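Uncharacterized protein (Bordetella bronchiseptica, PDB 4XG0) belongs to the DUF1537 kinase family of acid-sugar catabolism and probably phosphorylates an acid sugar, using a sugar-binding N-terminal and a nucleotide-binding C-terminal domain. Local coordinates at residues Q44-W50 against A243-R248; A255-V259 against A417-R421; H267-Q273 against K403-F407; L289-A293 against P323-L327. All blocks are in the same frame, centred on the assembly; numbering follows the deposited sequence.

Two of the four contacts sit near the middle of the chain and two lie farther out. Interaction 1 is the most buried: helices 35-47 and 240-252 of the sugar-binding part meet through alanines, an aromatic ring and one indole bond. Interaction 2, with its centre about 15 Å from that of interaction 1, ties the loop after helix 240-252 to the closing helix 412-421, pairing a greasy valine with a charged arginine. Interactions 3 and 4 both belong to the nucleotide-binding range. In interaction 3 a glutamine and a lysine share polar bonds at one end, and a sulfate sits on the helix N-terminus at the other; interaction 4, partly open to solvent, is almost wholly apolar.

Interaction 1 of 4, residues Q44-W50 against A243-R248; sequences QFVRAGW and AAPLAR. With SO4 (sulfate ion), chain D.
Trp50 reaches across to helix 240-252 with its indole nitrogen: NE1 donates to Ala247 O at 3.0 Å, an almost straight bond (176°) with the acceptor lying practically in the ring plane. The oxygen is met at the edge of the indole, which helps to fix the turn of the ring. Ala247 also supplies the hub of the apolar contact. Its CB sits over one face of the Phe45 ring, 3.7 Å from the ring centroid, a CH-pi contact displaced toward the CD2-CE2 side. The same methyl meets Ala48 CB at 3.8 Å, and one turn earlier Ala243 CB packs on Gln44 CB at 4.0 Å. The alanines of 243-248 let the backbones come close, Phe45 CA and Ala247 CA being 5.2 Å apart.

At the polar margin the Gln44 chain bends at chi2 (-55°), which lays OE1 against Ala244 CB at 3.6 Å. Beyond it Arg248 folds at chi3 and holds a sulfate, probably from the crystallisation liquor, through two bonds: NH2 to sulfate O3 at 2.7 Å and NH1 to sulfate O1 at 3.0 Å. Gly49, with positive phi, is the C-prime residue of a Schellman motif that ends helix 35-47: Trp50 N bonds back to Phe45 O and Gly49 N to Val46 O. That turn swings Trp50 round to meet Ala247. Behind the helix pair, Phe45 rests on Ile28 and Ile30 of strand 28-32, while Phe45, Ala243 and Leu246 all touch Tyr108 of strand 106-110, and Leu246 also reaches Ile227 of helix 217-230.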
loop_
_atom_site.group_PDB
_atom_site.type_symbol
_atom_site.label_atom_id
_atom_site.label_comp_id
_atom_site.label_asym_id
_atom_site.label_seq_id
_atom_site.Cartn_x
_atom_site.Cartn_y
_atom_site.Cartn_z
ATOM N N GLN A 44 0.585 -6.043 -10.094
ATOM C CA GLN A 44 0.417 -4.970 -9.123
ATOM C C GLN A 44 1.226 -5.144 -7.882
ATOM O O GLN A 44 1.686 -4.168 -7.315
ATOM C CB GLN A 44 -1.057 -4.743 -8.824
ATOM C CG GLN A 44 -1.787 -4.250 -10.040
ATOM C CD GLN A 44 -1.143 -2.966 -10.642
ATOM O OE1 GLN A 44 -0.846 -2.012 -9.938
ATOM N NE2 GLN A 44 -0.920 -2.971 -11.934
ATOM N N PHE A 45 1.403 -6.398 -7.426
ATOM C CA PHE A 45 2.293 -6.639 -6.306
ATOM C C PHE A 45 3.740 -6.430 -6.654
ATOM O O PHE A 45 4.466 -5.871 -5.849
ATOM C CB PHE A 45 2.026 -8.008 -5.662
ATOM C CG PHE A 45 0.758 -8.035 -4.879
ATOM C CD1 PHE A 45 -0.455 -8.004 -5.502
ATOM C CD2 PHE A 45 0.813 -8.016 -3.494
ATOM C CE1 PHE A 45 -1.617 -8.020 -4.756
ATOM C CE2 PHE A 45 -0.367 -8.020 -2.750
ATOM C CZ PHE A 45 -1.539 -8.001 -3.374
ATOM N N VAL A 46 4.162 -6.845 -7.847
ATOM C CA VAL A 46 5.515 -6.579 -8.312
ATOM C C VAL A 46 5.814 -5.078 -8.320
ATOM O O VAL A 46 6.931 -4.628 -7.962
ATOM C CB VAL A 46 5.682 -7.089 -9.728
ATOM C CG1 VAL A 46 6.990 -6.553 -10.336
ATOM C CG2 VAL A 46 5.649 -8.601 -9.764
ATOM N N ARG A 47 4.819 -4.300 -8.737
ATOM C CA ARG A 47 4.966 -2.851 -8.897
ATOM C C ARG A 47 5.080 -2.144 -7.560
ATOM O O ARG A 47 5.650 -1.038 -7.474
ATOM C CB ARG A 47 3.859 -2.263 -9.814
ATOM C CG ARG A 47 4.022 -2.734 -11.195
ATOM C CD ARG A 47 3.030 -2.157 -12.166
ATOM N NE ARG A 47 3.614 -2.138 -13.507
ATOM C CZ ARG A 47 2.930 -1.896 -14.624
ATOM N NH1 ARG A 47 3.564 -1.903 -15.794
ATOM N NH2 ARG A 47 1.622 -1.654 -14.571
ATOM N N ALA A 48 4.689 -2.815 -6.481
ATOM C CA ALA A 48 4.853 -2.306 -5.109
ATOM C C ALA A 48 6.086 -2.873 -4.364
ATOM O O ALA A 48 6.279 -2.679 -3.149
ATOM C CB ALA A 48 3.588 -2.539 -4.355
ATOM N N GLY A 49 6.911 -3.588 -5.122
ATOM C CA GLY A 49 8.159 -4.104 -4.631
ATOM C C GLY A 49 8.240 -5.551 -4.208
ATOM O O GLY A 49 9.316 -6.021 -3.856
ATOM N N TRP A 50 7.113 -6.244 -4.216
ATOM C CA TRP A 50 7.078 -7.645 -3.803
ATOM C C TRP A 50 7.677 -8.588 -4.850
ATOM O O TRP A 50 7.313 -8.537 -6.019
ATOM C CB TRP A 50 5.651 -8.069 -3.540
ATOM C CG TRP A 50 4.949 -7.361 -2.417
ATOM C CD1 TRP A 50 4.037 -6.318 -2.529
ATOM C CD2 TRP A 50 5.054 -7.645 -1.017
ATOM N NE1 TRP A 50 3.611 -5.961 -1.277
ATOM C CE2 TRP A 50 4.185 -6.762 -0.341
ATOM C CE3 TRP A 50 5.772 -8.584 -0.266
ATOM C CZ2 TRP A 50 4.039 -6.780 1.071
ATOM C CZ3 TRP A 50 5.627 -8.595 1.139
ATOM C CH2 TRP A 50 4.736 -7.707 1.779
ATOM N N ALA A 243 -6.200 -4.658 -5.815
ATOM C CA ALA A 243 -4.844 -5.230 -5.870
ATOM C C ALA A 243 -3.715 -4.318 -5.430
ATOM O O ALA A 243 -2.988 -4.629 -4.476
ATOM C CB ALA A 243 -4.570 -5.818 -7.251
ATOM N N ALA A 244 -3.516 -3.191 -6.094
ATOM C CA ALA A 244 -2.422 -2.309 -5.713
ATOM C C ALA A 244 -2.613 -1.728 -4.290
ATOM O O ALA A 244 -1.684 -1.670 -3.504
ATOM C CB ALA A 244 -2.257 -1.243 -6.731
ATOM N N PRO A 245 -3.837 -1.307 -3.938
ATOM C CA PRO A 245 -4.049 -0.841 -2.568
ATOM C C PRO A 245 -3.625 -1.878 -1.522
ATOM O O PRO A 245 -3.000 -1.495 -0.544
ATOM C CB PRO A 245 -5.584 -0.592 -2.530
ATOM C CG PRO A 245 -5.877 -0.215 -3.937
ATOM C CD PRO A 245 -5.017 -1.095 -4.794
ATOM N N LEU A 246 -3.908 -3.149 -1.751
ATOM C CA LEU A 246 -3.547 -4.180 -0.795
ATOM C C LEU A 246 -2.041 -4.407 -0.811
ATOM O O LEU A 246 -1.425 -4.539 0.250
ATOM C CB LEU A 246 -4.263 -5.486 -1.099
ATOM C CG LEU A 246 -5.740 -5.491 -0.768
ATOM C CD1 LEU A 246 -6.451 -6.725 -1.395
ATOM C CD2 LEU A 246 -5.932 -5.406 0.793
ATOM N N ALA A 247 -1.468 -4.477 -2.004
ATOM C CA ALA A 247 0.022 -4.553 -2.109
ATOM C C ALA A 247 0.699 -3.467 -1.280
ATOM O O ALA A 247 1.686 -3.712 -0.551
ATOM C CB ALA A 247 0.449 -4.458 -3.548
ATOM N N ARG A 248 0.217 -2.224 -1.406
ATOM C CA ARG A 248 0.754 -1.132 -0.650
ATOM C C ARG A 248 0.479 -1.184 0.870
ATOM O O ARG A 248 1.362 -0.899 1.690
ATOM C CB ARG A 248 0.255 0.197 -1.237
ATOM C CG ARG A 248 0.769 0.498 -2.641
ATOM C CD ARG A 248 0.471 1.906 -3.072
ATOM N NE ARG A 248 -0.922 2.019 -3.479
ATOM C CZ ARG A 248 -1.345 1.906 -4.738
ATOM N NH1 ARG A 248 -2.637 2.023 -4.995
ATOM N NH2 ARG A 248 -0.499 1.638 -5.729
HETATM S S SO4 D . -2.493 2.234 -8.907
HETATM O O1 SO4 D . -3.544 2.296 -7.857
HETATM O O2 SO4 D . -2.702 1.162 -9.900
HETATM O O3 SO4 D . -1.185 1.968 -8.295
HETATM O O4 SO4 D . -2.450 3.498 -9.652
#

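Interaction 2 of 4, residues A255-V259 against A417-R421; sequences AAGPV and AQAIR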
loop_
_atom_site.group_PDB
_atom_site.type_symbol
_atom_site.label_atom_id
_atom_site.label_comp_id
_atom_site.label_asym_id
_atom_site.label_seq_id
_atom_site.Cartn_x
_atom_site.Cartn_y
_atom_site.Cartn_z
ATOM N N ALA A 255 7.034 -1.482 7.113
ATOM C CA ALA A 255 7.894 -0.300 7.328
ATOM C C ALA A 255 8.169 -0.142 8.810
ATOM O O ALA A 255 7.285 -0.398 9.627
ATOM C CB ALA A 255 7.240 0.930 6.811
ATOM N N ALA A 256 9.389 0.277 9.142
ATOM C CA ALA A 256 9.822 0.369 10.544
ATOM C C ALA A 256 10.416 1.761 10.805
ATOM O O ALA A 256 11.356 2.167 10.137
ATOM C CB ALA A 256 10.836 -0.712 10.849
ATOM N N GLY A 257 9.845 2.479 11.776
ATOM C CA GLY A 257 10.341 3.785 12.159
ATOM C C GLY A 257 9.665 4.840 11.301
ATOM O O GLY A 257 9.013 4.496 10.309
ATOM N N PRO A 258 9.855 6.118 11.657
ATOM C CA PRO A 258 9.259 7.220 10.909
ATOM C C PRO A 258 10.008 7.484 9.627
ATOM O O PRO A 258 11.179 7.151 9.514
ATOM C CB PRO A 258 9.441 8.394 11.860
ATOM C CG PRO A 258 10.735 8.110 12.506
ATOM C CD PRO A 258 10.740 6.611 12.721
ATOM N N VAL A 259 9.318 8.048 8.652
ATOM C CA VAL A 259 9.965 8.668 7.521
ATOM C C VAL A 259 10.430 10.042 7.960
ATOM O O VAL A 259 9.664 10.817 8.541
ATOM C CB VAL A 259 8.994 8.800 6.303
ATOM C CG1 VAL A 259 9.634 9.664 5.252
ATOM C CG2 VAL A 259 8.707 7.460 5.723
ATOM N N ALA A 417 6.529 10.422 1.514
ATOM C CA ALA A 417 6.619 9.617 2.724
ATOM C C ALA A 417 5.778 8.366 2.600
ATOM O O ALA A 417 6.206 7.259 2.955
ATOM C CB ALA A 417 6.200 10.432 3.926
ATOM N N GLN A 418 4.566 8.509 2.083
ATOM C CA GLN A 418 3.703 7.368 1.930
ATOM C C GLN A 418 4.323 6.360 0.953
ATOM O O GLN A 418 4.247 5.162 1.178
ATOM C CB GLN A 418 2.313 7.835 1.465
ATOM C CG GLN A 418 1.363 6.697 1.113
ATOM C CD GLN A 418 -0.043 7.157 0.678
ATOM O OE1 GLN A 418 -1.025 6.454 0.918
ATOM N NE2 GLN A 418 -0.130 8.303 0.002
ATOM N N ALA A 419 4.966 6.854 -0.111
ATOM C CA ALA A 419 5.578 5.992 -1.124
ATOM C C ALA A 419 6.635 5.113 -0.517
ATOM O O ALA A 419 6.786 3.964 -0.922
ATOM C CB ALA A 419 6.171 6.799 -2.204
ATOM N N ILE A 420 7.375 5.663 0.435
ATOM C CA ILE A 420 8.452 4.884 1.070
ATOM C C ILE A 420 7.798 3.785 1.898
ATOM O O ILE A 420 8.178 2.614 1.844
ATOM C CB ILE A 420 9.350 5.759 1.949
ATOM C CG1 ILE A 420 10.290 6.623 1.086
ATOM C CG2 ILE A 420 10.192 4.897 2.877
ATOM C CD1 ILE A 420 10.966 7.774 1.848
ATOM N N ARG A 421 6.794 4.167 2.678
ATOM C CA ARG A 421 6.176 3.215 3.586
ATOM C C ARG A 421 5.530 2.082 2.812
ATOM O O ARG A 421 5.582 0.944 3.218
ATOM C CB ARG A 421 5.109 3.904 4.415
ATOM C CG ARG A 421 5.656 4.955 5.294
ATOM C CD ARG A 421 4.713 5.347 6.394
ATOM N NE ARG A 421 5.579 5.750 7.477
ATOM C CZ ARG A 421 6.116 4.904 8.345
ATOM N NH1 ARG A 421 5.807 3.611 8.319
ATOM N NH2 ARG A 421 6.931 5.363 9.261
#
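Val259 drives its two methyls into the side of helix 412-421, and this is the close-packed half of the contact. Val259 CG1, anti to the backbone N (chi1 170°), lies against Ala417 CB at 3.8 Å. Val259 CG2 lies 3.7 Å from Ala417 O and also reaches Ile420 CG2 at 4.1 Å and the aliphatic stem of Arg421. Valine and arginine run alongside one another with opposite headings, so the stem of Arg421 lies along Val259 CG2 while its head travels on to the loop. Val259 opens strand 259-263, an inner strand of the mixed sheet in the nucleotide-binding half, and helix 412-421 packs on that sheet: Val259 and Ile420 both touch Val356 of strand 354-358, and Ile420 also meets Pro399 and Val401 of strand 399-403.

Toward the loop the contact becomes polar and partly exposed, and single-atom approaches replace the interlocked packing of the valine. Ala255, Gly257 and Arg421 all lie on this side, the arginine chain running extended from CG to NE. The firm partner of Arg421 NH2 is Asp316, through a salt bridge. The same NH2 is modelled only 2.5 Å from Gly257 O and strongly bent (129°), too short to be taken literally. Ala255 CB lies 3.4 Å from Arg421 NH1, oblique to the guanidinium plane.

Interaction 3 of 4, residues H267-Q273 against K403-F407; sequences HSAARQQ and KAGGF. With SO4 (sulfate ion), chain F.
Gln273 stretches straight out past its CG (chi2 159°) to face Lys403, whose chain heads against it and curls at chi3 (77°) and chi4 (66°). The curl tucks the ammonium under the turn formed by its own segment. There Lys403 NZ donates three times: to Gln273 OE1 at 2.8 Å, on a lone pair in the carbonyl plane, and to the backbone oxygens Ala404 O and Phe407 O. Gln273 answers with its other end, NE2 giving a bond to Phe407 O at 3.0 Å from above the plane of that carbonyl. Phe407 O is thus gripped by both side chains, and the glutamine amide is held at both ends.

Toward the N-terminal end of the helix the contact is made by alanine methyls on glycine carbonyls: Ala270 CB lies 3.4 Å from Gly405 O and Ala269 CB 3.5 Å from Gly406 O. The His267 ring leans obliquely on the glycines, CD2 being 3.7 Å from Gly406 N. His267 ND1 bonds sulfate O2 at 2.7 Å and also O4, and Ser268 N donates to sulfate O1. Though probably from the crystallisation liquor, this sulfate at the N-terminus of helix 268-279, beside a type I turn, may mark where a nucleotide phosphate could bind.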
loop_
_atom_site.group_PDB
_atom_site.type_symbol
_atom_site.label_atom_id
_atom_site.label_comp_id
_atom_site.label_asym_id
_atom_site.label_seq_id
_atom_site.Cartn_x
_atom_site.Cartn_y
_atom_site.Cartn_z
ATOM N N HIS A 267 12.173 27.915 -1.679
ATOM C CA HIS A 267 11.178 28.013 -2.754
ATOM C C HIS A 267 9.802 27.887 -2.135
ATOM O O HIS A 267 9.607 27.050 -1.250
ATOM C CB HIS A 267 11.380 26.902 -3.797
ATOM C CG HIS A 267 12.501 27.173 -4.749
ATOM N ND1 HIS A 267 12.515 28.272 -5.577
ATOM C CD2 HIS A 267 13.652 26.503 -4.988
ATOM C CE1 HIS A 267 13.623 28.262 -6.298
ATOM N NE2 HIS A 267 14.331 27.204 -5.958
ATOM N N SER A 268 8.861 28.721 -2.574
ATOM C CA SER A 268 7.533 28.766 -1.974
ATOM C C SER A 268 6.828 27.427 -2.109
ATOM O O SER A 268 6.070 27.034 -1.240
ATOM C CB SER A 268 6.684 29.839 -2.630
ATOM O OG SER A 268 6.333 29.439 -3.936
ATOM N N ALA A 269 7.087 26.724 -3.206
ATOM C CA ALA A 269 6.490 25.420 -3.406
ATOM C C ALA A 269 6.847 24.511 -2.239
ATOM O O ALA A 269 5.986 23.836 -1.686
ATOM C CB ALA A 269 6.967 24.815 -4.715
ATOM N N ALA A 270 8.130 24.487 -1.864
ATOM C CA ALA A 270 8.592 23.642 -0.771
ATOM C C ALA A 270 7.980 24.073 0.559
ATOM O O ALA A 270 7.659 23.232 1.399
ATOM C CB ALA A 270 10.118 23.676 -0.674
ATOM N N ARG A 271 7.836 25.367 0.772
ATOM C CA ARG A 271 7.310 25.817 2.059
ATOM C C ARG A 271 5.839 25.410 2.170
ATOM O O ARG A 271 5.401 24.998 3.242
ATOM C CB ARG A 271 7.444 27.329 2.238
ATOM C CG ARG A 271 8.796 27.876 1.854
ATOM C CD ARG A 271 9.890 27.278 2.634
ATOM N NE ARG A 271 9.856 27.589 4.062
ATOM C CZ ARG A 271 10.836 27.268 4.908
ATOM N NH1 ARG A 271 11.923 26.629 4.466
ATOM N NH2 ARG A 271 10.739 27.585 6.193
ATOM N N GLN A 272 5.103 25.523 1.063
ATOM C CA GLN A 272 3.701 25.080 1.005
ATOM C C GLN A 272 3.607 23.566 1.230
ATOM O O GLN A 272 2.756 23.082 1.988
ATOM C CB GLN A 272 3.066 25.447 -0.345
ATOM C CG GLN A 272 2.888 26.948 -0.516
ATOM C CD GLN A 272 2.119 27.301 -1.765
ATOM O OE1 GLN A 272 1.556 26.424 -2.430
ATOM N NE2 GLN A 272 2.071 28.598 -2.086
ATOM N N GLN A 273 4.496 22.826 0.577
ATOM C CA GLN A 273 4.579 21.380 0.777
ATOM C C GLN A 273 4.900 21.000 2.209
ATOM O O GLN A 273 4.351 20.016 2.743
ATOM C CB GLN A 273 5.625 20.798 -0.172
ATOM C CG GLN A 273 5.197 20.938 -1.617
ATOM C CD GLN A 273 6.342 20.851 -2.617
ATOM O OE1 GLN A 273 7.485 20.567 -2.259
ATOM N NE2 GLN A 273 6.020 21.053 -3.885
ATOM N N LYS A 403 14.088 15.553 -4.354
ATOM C CA LYS A 403 13.207 16.411 -5.139
ATOM C C LYS A 403 13.767 17.810 -5.200
ATOM O O LYS A 403 14.291 18.311 -4.209
ATOM C CB LYS A 403 11.805 16.461 -4.509
ATOM C CG LYS A 403 10.788 17.262 -5.271
ATOM C CD LYS A 403 9.432 17.337 -4.546
ATOM C CE LYS A 403 9.446 18.328 -3.374
ATOM N NZ LYS A 403 9.617 19.755 -3.850
ATOM N N ALA A 404 13.637 18.450 -6.351
ATOM C CA ALA A 404 14.031 19.841 -6.438
ATOM C C ALA A 404 13.035 20.680 -5.624
ATOM O O ALA A 404 11.860 20.325 -5.501
ATOM C CB ALA A 404 14.090 20.284 -7.857
ATOM N N GLY A 405 13.524 21.778 -5.071
ATOM C CA GLY A 405 12.784 22.567 -4.111
ATOM C C GLY A 405 11.517 23.152 -4.697
ATOM O O GLY A 405 10.511 23.221 -4.010
ATOM N N GLY A 406 11.568 23.564 -5.961
ATOM C CA GLY A 406 10.435 24.230 -6.579
ATOM C C GLY A 406 9.424 23.279 -7.201
ATOM O O GLY A 406 8.402 23.726 -7.718
ATOM N N PHE A 407 9.688 21.972 -7.125
ATOM C CA PHE A 407 8.958 20.999 -7.925
ATOM C C PHE A 407 7.816 20.327 -7.163
ATOM O O PHE A 407 7.908 20.124 -5.973
ATOM C CB PHE A 407 9.921 19.950 -8.481
ATOM C CG PHE A 407 9.293 19.057 -9.507
ATOM C CD1 PHE A 407 9.237 19.443 -10.837
ATOM C CD2 PHE A 407 8.741 17.840 -9.138
ATOM C CE1 PHE A 407 8.654 18.622 -11.795
ATOM C CE2 PHE A 407 8.147 17.012 -10.084
ATOM C CZ PHE A 407 8.103 17.402 -11.416
HETATM S S SO4 F . 10.172 30.704 -5.820
HETATM O O1 SO4 F . 9.463 30.970 -4.567
HETATM O O2 SO4 F . 10.068 29.296 -6.216
HETATM O O3 SO4 F . 9.601 31.561 -6.862
HETATM O O4 SO4 F . 11.596 31.043 -5.680
#

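Interaction 4 of 4, residues L289-A293 against P323-L327; sequences LAQLA and PEGRL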
loop_
_atom_site.group_PDB
_atom_site.type_symbol
_atom_site.label_atom_id
_atom_site.label_comp_id
_atom_site.label_asym_id
_atom_site.label_seq_id
_atom_site.Cartn_x
_atom_site.Cartn_y
_atom_site.Cartn_z
ATOM N N LEU A 289 17.425 30.513 12.957
ATOM C CA LEU A 289 18.823 30.418 12.589
ATOM C C LEU A 289 19.676 30.190 13.821
ATOM O O LEU A 289 20.605 29.384 13.801
ATOM C CB LEU A 289 19.275 31.710 11.931
ATOM C CG LEU A 289 18.858 31.868 10.475
ATOM C CD1 LEU A 289 19.286 33.245 10.017
ATOM C CD2 LEU A 289 19.523 30.774 9.657
ATOM N N ALA A 290 19.373 30.925 14.884
ATOM C CA ALA A 290 20.116 30.775 16.130
ATOM C C ALA A 290 19.933 29.369 16.712
ATOM O O ALA A 290 20.898 28.738 17.148
ATOM C CB ALA A 290 19.676 31.813 17.126
ATOM N N GLN A 291 18.703 28.867 16.710
ATOM C CA GLN A 291 18.440 27.526 17.261
ATOM C C GLN A 291 19.093 26.415 16.450
ATOM O O GLN A 291 19.638 25.451 17.016
ATOM C CB GLN A 291 16.928 27.284 17.377
ATOM C CG GLN A 291 16.237 28.180 18.421
ATOM C CD GLN A 291 14.713 28.121 18.345
ATOM O OE1 GLN A 291 14.129 27.874 17.285
ATOM N NE2 GLN A 291 14.067 28.330 19.481
ATOM N N LEU A 292 19.034 26.527 15.126
ATOM C CA LEU A 292 19.635 25.539 14.257
ATOM C C LEU A 292 21.146 25.348 14.562
ATOM O O LEU A 292 21.649 24.221 14.471
ATOM C CB LEU A 292 19.398 25.915 12.804
ATOM C CG LEU A 292 19.998 24.970 11.782
ATOM C CD1 LEU A 292 19.602 23.525 12.033
ATOM C CD2 LEU A 292 19.538 25.452 10.411
ATOM N N ALA A 293 21.852 26.429 14.927
ATOM C CA ALA A 293 23.279 26.335 15.254
ATOM C C ALA A 293 23.547 25.922 16.705
ATOM O O ALA A 293 24.702 25.821 17.110
ATOM C CB ALA A 293 23.986 27.673 14.952
ATOM N N PRO A 323 15.181 27.264 8.342
ATOM C CA PRO A 323 14.865 28.691 8.231
ATOM C C PRO A 323 15.668 29.317 7.082
ATOM O O PRO A 323 16.682 28.763 6.632
ATOM C CB PRO A 323 15.311 29.237 9.580
ATOM C CG PRO A 323 16.417 28.382 9.978
ATOM C CD PRO A 323 16.116 26.998 9.452
ATOM N N GLU A 324 15.211 30.467 6.612
ATOM C CA GLU A 324 15.924 31.228 5.600
ATOM C C GLU A 324 17.231 31.796 6.156
ATOM O O GLU A 324 17.326 32.094 7.347
ATOM C CB GLU A 324 15.016 32.366 5.098
ATOM C CG GLU A 324 15.596 33.196 3.965
ATOM C CD GLU A 324 14.538 33.636 2.947
ATOM O OE1 GLU A 324 13.345 33.264 3.088
ATOM O OE2 GLU A 324 14.908 34.356 1.992
ATOM N N GLY A 325 18.232 31.927 5.287
ATOM C CA GLY A 325 19.479 32.587 5.624
ATOM C C GLY A 325 20.660 31.662 5.872
ATOM O O GLY A 325 20.754 30.551 5.332
ATOM N N ARG A 326 21.590 32.145 6.675
ATOM C CA ARG A 326 22.764 31.356 7.018
ATOM C C ARG A 326 22.977 31.418 8.516
ATOM O O ARG A 326 22.583 32.386 9.165
ATOM C CB ARG A 326 23.997 31.905 6.298
ATOM C CG ARG A 326 24.308 33.349 6.648
ATOM C CD ARG A 326 25.721 33.711 6.246
ATOM N NE ARG A 326 25.840 33.883 4.803
ATOM C CZ ARG A 326 26.985 33.805 4.133
ATOM N NH1 ARG A 326 26.994 33.986 2.820
ATOM N NH2 ARG A 326 28.122 33.546 4.768
ATOM N N LEU A 327 23.600 30.378 9.069
ATOM C CA LEU A 327 23.955 30.387 10.474
ATOM C C LEU A 327 24.985 31.477 10.747
ATOM O O LEU A 327 25.884 31.718 9.935
ATOM C CB LEU A 327 24.546 29.031 10.860
ATOM C CG LEU A 327 23.682 27.836 10.476
ATOM C CD1 LEU A 327 24.322 26.580 11.005
ATOM C CD2 LEU A 327 22.289 28.004 11.018
#
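Leu289 pushes its branched end into the bend of residues 323-327. Leu289 CD1 and CD2 both lie 3.5 Å from Glu324 O, and Arg326 O is equally near, so the isobutyl group is wrapped by backbone carbonyls. On its flank Leu289 CD2 also touches Pro323 CG at 3.9 Å.

From the other end of the bend Leu327 reaches back over the short helix. Its CD2 meets Leu292 CD2 at 3.8 Å, the two side chains running at about a right angle, and comes to 3.5 Å from Leu289 O. Leu327 CD1 extends to Ala293 CB at 4.1 Å. Leu292, with CG anti to the backbone N (chi1 179°), sends CD2 to contact Pro323 CD as well, at 3.9 Å.

At the bend Gly325 has a positive phi (104°), a backbone shape in which a CB would strike the preceding carbonyl oxygen. Farther out, Leu327 N is bonded to Ser334 OG and Arg326 NH2 to Leu330 O. Val335 of helix 334-349 touches Leu289, Leu292 and Leu327 together, while Arg338 NE of that helix bonds Leu292 O. The contact thus seats helix 289-292 on the connection from strand 317-321 to helix 334-349 in the nucleotide-binding domain. Between the two segments methyls meet methyls, proline ring and carbonyl oxygens, which implies attachment by shape and burial of apolar surface, with the polar bonds made around its margin.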